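Local coordinates for 3-oxoacyl-(Acyl-carrier protein) synthase (Burkholderia xenovorans, PDB 4EFI) that probably acts as a 3-oxoacyl-[acyl-carrier-protein] synthase, joining acyl units by condensation in fatty acid synthesis or a related pathway, at residues 69-83 against 174-186. Sequence-based numbering, arbitrary orientation.
Sequences LCRKAGEKLLAGLGW and GDAGTMTALETSN
Leu69, Ala73 and Leu77 of helix 66-81 lie on Gly177, Met179 and Ala181 of strand 176-184 in a buried, almost wholly apolar helix-on-sheet contact; the axes of 69-81 and 176-184 approach to 6.1 Å and run 38° from parallel. The two backbones come nearest at two glycines. Leu69 CB rests 3.7 Å from Gly177 CA, so helix and strand meet here over bare backbone. One turn and a half along, Gly74 offers its own backbone to Met179, whose CB and CG lie against its CA. With CG anti to the backbone N (chi1 -166°) and the chain bent at chi2 and chi3, Met179 bends along the flank of the helix and brings its CE to 3.4 Å from Cys70 O. Leu151 and Ala153 of the adjacent strand 149-156 also touch it. Leu77 crosses Met179 at about a right angle, its CD2 methyl meeting Met179 CG at 3.5 Å and also touching the backbone at Met179 O and Ala181 N. The Ala181 methyl is shared by Leu81 CD1, at 3.5 Å, and the six-membered ring of Trp83, whose CZ3 is 3.6 Å from Ala181 CB. Leu81 CD1 also sits over the centre of one Trp83 face. A Schellman motif with Gly82 at C-prime ends the helix and turns the chain so that this indole comes down on the strand. Its CZ2 and CH2 pack on Glu183 CB, the ring and carboxylate planes 57° apart. A water in the indole plane accepts from Trp83 NE1 and donates to Glu183 OE1, while Glu183 OE2 forms a salt bridge with Arg149, itself in a cation-pi contact with Trp83. The helix thus packs on one of the chain's two mixed sheets, with 176-184 a central strand, consistent with the alpha-beta-alpha-beta-alpha layering of the thiolase fold, to which KAS III enzymes belong.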
loop_
_atom_site.group_PDB
_atom_site.type_symbol
_atom_site.label_atom_id
_atom_site.label_comp_id
_atom_site.label_asym_id
_atom_site.label_seq_id
_atom_site.Cartn_x
_atom_site.Cartn_y
_atom_site.Cartn_z
ATOM N N LEU A 69 -7.096 -2.515 12.180
ATOM C CA LEU A 69 -5.652 -2.352 12.129
ATOM C C LEU A 69 -5.299 -0.897 11.973
ATOM O O LEU A 69 -4.395 -0.385 12.651
ATOM C CB LEU A 69 -5.053 -3.164 10.977
ATOM C CG LEU A 69 -5.214 -4.687 11.061
ATOM C CD1 LEU A 69 -4.754 -5.366 9.783
ATOM C CD2 LEU A 69 -4.451 -5.241 12.262
ATOM N N CYS A 70 -5.999 -0.199 11.084
ATOM C CA CYS A 70 -5.794 1.240 10.932
ATOM C C CYS A 70 -6.164 2.026 12.172
ATOM O O CYS A 70 -5.472 2.988 12.500
ATOM C CB CYS A 70 -6.574 1.790 9.738
ATOM S SG CYS A 70 -5.999 1.168 8.118
ATOM N N ARG A 71 -7.225 1.635 12.882
ATOM C CA ARG A 71 -7.603 2.322 14.125
ATOM C C ARG A 71 -6.472 2.212 15.150
ATOM O O ARG A 71 -6.076 3.200 15.774
ATOM C CB ARG A 71 -8.874 1.726 14.749
ATOM C CG ARG A 71 -9.312 2.469 16.031
ATOM C CD ARG A 71 -10.388 1.773 16.830
ATOM N NE ARG A 71 -10.007 0.430 17.236
ATOM C CZ ARG A 71 -10.481 -0.712 16.721
ATOM N NH1 ARG A 71 -11.408 -0.743 15.765
ATOM N NH2 ARG A 71 -10.015 -1.857 17.188
ATOM N N LYS A 72 -5.930 1.016 15.344
ATOM C CA LYS A 72 -4.862 0.826 16.333
ATOM C C LYS A 72 -3.609 1.603 15.927
ATOM O O LYS A 72 -2.962 2.249 16.760
ATOM C CB LYS A 72 -4.557 -0.672 16.470
ATOM C CG LYS A 72 -5.717 -1.428 17.088
ATOM C CD LYS A 72 -5.523 -2.936 17.005
ATOM C CE LYS A 72 -6.623 -3.676 17.767
ATOM N NZ LYS A 72 -6.892 -5.001 17.146
ATOM N N ALA A 73 -3.267 1.595 14.646
ATOM C CA ALA A 73 -2.140 2.389 14.165
ATOM C C ALA A 73 -2.401 3.865 14.415
ATOM O O ALA A 73 -1.510 4.602 14.828
ATOM C CB ALA A 73 -1.905 2.133 12.668
ATOM N N GLY A 74 -3.638 4.287 14.174
ATOM C CA GLY A 74 -4.035 5.674 14.343
ATOM C C GLY A 74 -3.937 6.137 15.786
ATOM O O GLY A 74 -3.476 7.244 16.072
ATOM N N GLU A 75 -4.386 5.309 16.718
ATOM C CA GLU A 75 -4.265 5.629 18.142
ATOM C C GLU A 75 -2.829 5.834 18.536
ATOM O O GLU A 75 -2.496 6.786 19.258
ATOM C CB GLU A 75 -4.901 4.518 18.982
ATOM C CG GLU A 75 -6.430 4.520 18.831
ATOM C CD GLU A 75 -7.141 3.313 19.412
ATOM O OE1 GLU A 75 -6.568 2.207 19.443
ATOM O OE2 GLU A 75 -8.311 3.495 19.809
ATOM N N LYS A 76 -1.951 4.952 18.087
ATOM C CA LYS A 76 -0.543 5.059 18.413
ATOM C C LYS A 76 0.073 6.304 17.772
ATOM O O LYS A 76 0.866 7.012 18.400
ATOM C CB LYS A 76 0.182 3.779 17.962
ATOM C CG LYS A 76 1.664 3.742 18.200
ATOM C CD LYS A 76 1.998 3.617 19.663
ATOM C CE LYS A 76 3.489 3.401 19.855
ATOM N NZ LYS A 76 3.791 3.029 21.273
ATOM N N LEU A 77 -0.295 6.574 16.527
ATOM C CA LEU A 77 0.210 7.738 15.816
ATOM C C LEU A 77 -0.201 9.050 16.490
ATOM O O LEU A 77 0.628 9.934 16.726
ATOM C CB LEU A 77 -0.313 7.709 14.386
ATOM C CG LEU A 77 -0.021 8.912 13.485
ATOM C CD1 LEU A 77 1.452 9.043 13.156
ATOM C CD2 LEU A 77 -0.837 8.812 12.191
ATOM N N LEU A 78 -1.487 9.177 16.794
ATOM C CA LEU A 78 -1.985 10.389 17.427
ATOM C C LEU A 78 -1.353 10.595 18.798
ATOM O O LEU A 78 -1.026 11.727 19.180
ATOM C CB LEU A 78 -3.510 10.373 17.552
ATOM C CG LEU A 78 -4.269 10.456 16.225
ATOM C CD1 LEU A 78 -5.727 10.143 16.422
ATOM C CD2 LEU A 78 -4.089 11.810 15.547
ATOM N N ALA A 79 -1.209 9.523 19.571
ATOM C CA ALA A 79 -0.577 9.629 20.882
ATOM C C ALA A 79 0.859 10.069 20.743
ATOM O O ALA A 79 1.328 10.887 21.518
ATOM C CB ALA A 79 -0.655 8.303 21.611
ATOM N N GLY A 80 1.590 9.499 19.799
ATOM C CA GLY A 80 2.972 9.885 19.584
ATOM C C GLY A 80 3.142 11.331 19.170
ATOM O O GLY A 80 4.039 12.023 19.638
ATOM N N LEU A 81 2.320 11.781 18.248
ATOM C CA LEU A 81 2.370 13.155 17.776
ATOM C C LEU A 81 1.846 14.143 18.802
ATOM O O LEU A 81 2.194 15.317 18.748
ATOM C CB LEU A 81 1.546 13.313 16.496
ATOM C CG LEU A 81 2.176 12.654 15.277
ATOM C CD1 LEU A 81 1.204 12.667 14.101
ATOM C CD2 LEU A 81 3.481 13.312 14.881
ATOM N N GLY A 82 0.974 13.681 19.696
ATOM C CA GLY A 82 0.293 14.574 20.621
ATOM C C GLY A 82 -0.769 15.409 19.947
ATOM O O GLY A 82 -1.101 16.502 20.426
ATOM N N TRP A 83 -1.339 14.900 18.859
ATOM C CA TRP A 83 -2.415 15.592 18.170
ATOM C C TRP A 83 -3.747 15.296 18.853
ATOM O O TRP A 83 -4.118 14.124 19.008
ATOM C CB TRP A 83 -2.482 15.117 16.723
ATOM C CG TRP A 83 -1.439 15.695 15.821
ATOM C CD1 TRP A 83 -0.376 16.446 16.171
ATOM C CD2 TRP A 83 -1.388 15.560 14.395
ATOM N NE1 TRP A 83 0.349 16.803 15.058
ATOM C CE2 TRP A 83 -0.259 16.262 13.952
ATOM C CE3 TRP A 83 -2.191 14.910 13.456
ATOM C CZ2 TRP A 83 0.093 16.343 12.595
ATOM C CZ3 TRP A 83 -1.842 15.003 12.106
ATOM C CH2 TRP A 83 -0.721 15.714 11.694
ATOM N N GLY A 174 -0.058 -11.164 2.917
ATOM C CA GLY A 174 -0.174 -10.933 4.342
ATOM C C GLY A 174 -1.058 -9.721 4.582
ATOM O O GLY A 174 -1.457 -9.035 3.631
ATOM N N ASP A 175 -1.332 -9.443 5.852
ATOM C CA ASP A 175 -2.246 -8.379 6.246
ATOM C C ASP A 175 -1.534 -7.283 7.038
ATOM O O ASP A 175 -0.643 -7.563 7.836
ATOM C CB ASP A 175 -3.377 -8.953 7.098
ATOM C CG ASP A 175 -4.217 -9.969 6.352
ATOM O OD1 ASP A 175 -4.226 -9.942 5.107
ATOM O OD2 ASP A 175 -4.877 -10.788 7.016
ATOM N N ALA A 176 -1.898 -6.032 6.775
ATOM C CA ALA A 176 -1.413 -4.905 7.558
ATOM C C ALA A 176 -2.349 -3.709 7.428
ATOM O O ALA A 176 -3.050 -3.572 6.432
ATOM C CB ALA A 176 -0.011 -4.523 7.115
ATOM N N GLY A 177 -2.321 -2.829 8.421
ATOM C CA GLY A 177 -3.033 -1.567 8.368
ATOM C C GLY A 177 -2.102 -0.453 8.807
ATOM O O GLY A 177 -1.227 -0.676 9.634
ATOM N N THR A 178 -2.277 0.744 8.256
ATOM C CA THR A 178 -1.361 1.845 8.558
ATOM C C THR A 178 -2.119 3.145 8.675
ATOM O O THR A 178 -3.224 3.314 8.141
ATOM C CB THR A 178 -0.280 1.995 7.472
ATOM O OG1 THR A 178 -0.844 2.543 6.271
ATOM C CG2 THR A 178 0.388 0.669 7.165
ATOM N N MET A 179 -1.527 4.074 9.420
ATOM C CA MET A 179 -2.017 5.438 9.491
ATOM C C MET A 179 -0.855 6.390 9.258
ATOM O O MET A 179 0.168 6.273 9.921
ATOM C CB MET A 179 -2.712 5.723 10.839
ATOM C CG MET A 179 -3.537 7.012 10.816
ATOM S SD MET A 179 -5.100 6.814 9.902
ATOM C CE MET A 179 -6.124 6.101 11.173
ATOM N N THR A 180 -1.046 7.329 8.335
ATOM C CA THR A 180 -0.078 8.369 8.000
ATOM C C THR A 180 -0.693 9.716 8.323
ATOM O O THR A 180 -1.858 9.978 7.975
ATOM C CB THR A 180 0.277 8.332 6.493
ATOM O OG1 THR A 180 0.898 7.079 6.183
ATOM C CG2 THR A 180 1.244 9.465 6.103
ATOM N N ALA A 181 0.068 10.569 9.002
ATOM C CA ALA A 181 -0.363 11.929 9.345
ATOM C C ALA A 181 0.257 12.887 8.359
ATOM O O ALA A 181 1.457 12.823 8.104
ATOM C CB ALA A 181 0.112 12.298 10.748
ATOM N N LEU A 182 -0.557 13.795 7.840
ATOM C CA LEU A 182 -0.100 14.889 6.999
ATOM C C LEU A 182 -0.441 16.203 7.674
ATOM O O LEU A 182 -1.493 16.334 8.275
ATOM C CB LEU A 182 -0.785 14.879 5.631
ATOM C CG LEU A 182 -0.725 13.605 4.827
ATOM C CD1 LEU A 182 -1.493 13.833 3.532
ATOM C CD2 LEU A 182 0.716 13.190 4.527
ATOM N N GLU A 183 0.434 17.194 7.540
ATOM C CA GLU A 183 0.210 18.514 8.138
ATOM C C GLU A 183 0.698 19.636 7.228
ATOM O O GLU A 183 1.660 19.484 6.481
ATOM C CB GLU A 183 0.912 18.640 9.507
ATOM C CG GLU A 183 0.464 19.865 10.321
ATOM C CD GLU A 183 0.982 19.899 11.748
ATOM O OE1 GLU A 183 2.118 19.446 11.980
ATOM O OE2 GLU A 183 0.236 20.402 12.618
ATOM N N THR A 184 0.025 20.771 7.302
ATOM C CA THR A 184 0.491 21.991 6.682
ATOM C C THR A 184 1.964 22.240 7.075
ATOM O O THR A 184 2.368 22.018 8.228
ATOM C CB THR A 184 -0.480 23.163 7.058
ATOM O OG1 THR A 184 -0.038 24.393 6.478
ATOM C CG2 THR A 184 -0.615 23.311 8.546
ATOM N N SER A 185 2.767 22.672 6.096
ATOM C CA SER A 185 4.188 22.966 6.258
ATOM C C SER A 185 4.499 24.290 5.582
ATOM O O SER A 185 3.865 24.645 4.591
ATOM C CB SER A 185 5.018 21.852 5.643
ATOM O OG SER A 185 4.825 21.796 4.250
ATOM N N ASN A 186 5.490 25.004 6.108
ATOM C CA ASN A 186 5.806 26.360 5.644
ATOM C C ASN A 186 6.928 26.468 4.604
ATOM O O ASN A 186 7.054 27.492 3.933
ATOM C CB ASN A 186 6.159 27.258 6.838
HETATM O O HOH W 1 2.524 18.640 14.648
#